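Local coordinates for uncharacterized conserved protein (Idiomarina loihiensis, PDB 2QSD) that is of unknown function but belongs to the DUF1543 family, folding into antiparallel beta-sheets flanked by short helices and carrying two copies of the family's sequence region, at residues V33-S36 with M37-Y41. Numbering follows the deposited sequence.
Sequences VGPS and MEETY
Gly34 and Thr40 come back to within 5.5 Å of each other, CA to CA, as the backbone leaves its strand, turns at Pro35 and Ser36, and runs through residues 37-40 into helix 41-47. Ser36 and Glu39 reach for each other across this turn: OG of Ser36 donates to OE2 of Glu39 over 3.1 Å, meeting the anti lone pair of the carboxylate. That hydroxyl sits between its own backbone N and carbonyl carbon (chi1 63°), a rotation that turns it toward residue 39, where Glu39 N makes weak hydrogen bonds to both OG and O of Ser36. With an alanine here, the Glu39 carboxylate would probably lose its hydroxyl partner and be freer to swing away, and Glu39 N would keep its weak bond to the backbone O of residue 36 but not the one to OG. The Glu39 side chain crosses the Pro35 ring at about a right angle, with OE2 3.7 Å from the proline CG. The buried Thr40 puts its CG2 3.4 Å from Ser36 O and near Gly34 N. Thr40 OG1 donates to Met37 O over 2.6 Å, in the carbonyl plane, and Thr40 N shares this acceptor. The turn thus tightly links strand 26-34 to helix 41-47, with Met37, a selenomethionine, and Thr40 resting on Val13 and Phe11 of the adjacent antiparallel strand 9-17.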
loop_
_atom_site.group_PDB
_atom_site.type_symbol
_atom_site.label_atom_id
_atom_site.label_comp_id
_atom_site.label_asym_id
_atom_site.label_seq_id
_atom_site.Cartn_x
_atom_site.Cartn_y
_atom_site.Cartn_z
ATOM N N VAL A 33 -4.711 18.494 10.852
ATOM C CA VAL A 33 -4.463 19.517 11.862
ATOM C C VAL A 33 -5.523 19.502 12.966
ATOM O O VAL A 33 -6.715 19.560 12.686
ATOM C CB VAL A 33 -4.363 20.932 11.226
ATOM C CG1 VAL A 33 -4.345 22.027 12.290
ATOM C CG2 VAL A 33 -3.118 21.045 10.383
ATOM N N GLY A 34 -5.072 19.417 14.214
ATOM C CA GLY A 34 -5.953 19.489 15.377
ATOM C C GLY A 34 -5.195 19.698 16.683
ATOM O O GLY A 34 -3.969 19.561 16.719
ATOM N N PRO A 35 -5.920 20.039 17.765
ATOM C CA PRO A 35 -5.339 20.169 19.118
ATOM C C PRO A 35 -4.882 18.827 19.687
ATOM O O PRO A 35 -3.927 18.768 20.466
ATOM C CB PRO A 35 -6.503 20.710 19.961
ATOM C CG PRO A 35 -7.555 21.158 18.971
ATOM C CD PRO A 35 -7.364 20.341 17.746
ATOM N N SER A 36 -5.583 17.765 19.307
ATOM C CA SER A 36 -5.230 16.413 19.715
ATOM C C SER A 36 -5.391 15.471 18.533
ATOM O O SER A 36 -5.952 15.842 17.503
ATOM C CB SER A 36 -6.102 15.954 20.887
ATOM O OG SER A 36 -7.472 15.886 20.520
HETATM N N MSE A 37 -4.897 14.251 18.703
HETATM C CA MSE A 37 -4.984 13.212 17.697
HETATM C C MSE A 37 -6.442 12.811 17.415
HETATM O O MSE A 37 -6.861 12.769 16.251
HETATM C CB MSE A 37 -4.137 12.023 18.150
HETATM C CG MSE A 37 -3.842 10.983 17.088
HETATM SE SE MSE A 37 -3.350 11.622 15.299
HETATM C CE MSE A 37 -4.670 10.491 14.510
ATOM N N GLU A 38 -7.214 12.572 18.481
ATOM C CA GLU A 38 -8.635 12.199 18.387
ATOM C C GLU A 38 -9.501 13.250 17.703
ATOM O O GLU A 38 -10.545 12.930 17.144
ATOM C CB GLU A 38 -9.219 11.906 19.775
ATOM C CG GLU A 38 -8.685 10.646 20.439
ATOM C CD GLU A 38 -9.452 10.258 21.700
ATOM O OE1 GLU A 38 -10.188 11.108 22.258
ATOM O OE2 GLU A 38 -9.311 9.092 22.137
ATOM N N GLU A 39 -9.067 14.505 17.744
ATOM C CA GLU A 39 -9.807 15.580 17.093
ATOM C C GLU A 39 -9.520 15.692 15.596
ATOM O O GLU A 39 -10.095 16.540 14.918
ATOM C CB GLU A 39 -9.581 16.915 17.809
ATOM C CG GLU A 39 -10.329 17.015 19.137
ATOM C CD GLU A 39 -10.136 18.352 19.821
ATOM O OE1 GLU A 39 -10.852 19.313 19.465
ATOM O OE2 GLU A 39 -9.275 18.440 20.721
ATOM N N THR A 40 -8.642 14.831 15.084
ATOM C CA THR A 40 -8.352 14.797 13.652
ATOM C C THR A 40 -9.102 13.667 12.939
ATOM O O THR A 40 -9.048 13.566 11.706
ATOM C CB THR A 40 -6.843 14.665 13.360
ATOM O OG1 THR A 40 -6.387 13.357 13.728
ATOM C CG2 THR A 40 -6.034 15.728 14.102
ATOM N N TYR A 41 -9.801 12.837 13.719
ATOM C CA TYR A 41 -10.512 11.667 13.188
ATOM C C TYR A 41 -11.498 11.965 12.044
ATOM O O TYR A 41 -11.480 11.243 11.048
ATOM C CB TYR A 41 -11.167 10.827 14.297
ATOM C CG TYR A 41 -10.204 10.068 15.194
ATOM C CD1 TYR A 41 -8.848 9.943 14.866
ATOM C CD2 TYR A 41 -10.657 9.437 16.359
ATOM C CE1 TYR A 41 -7.970 9.242 15.683
ATOM C CE2 TYR A 41 -9.779 8.721 17.185
ATOM C CZ TYR A 41 -8.438 8.634 16.834
ATOM O OH TYR A 41 -7.551 7.941 17.621
#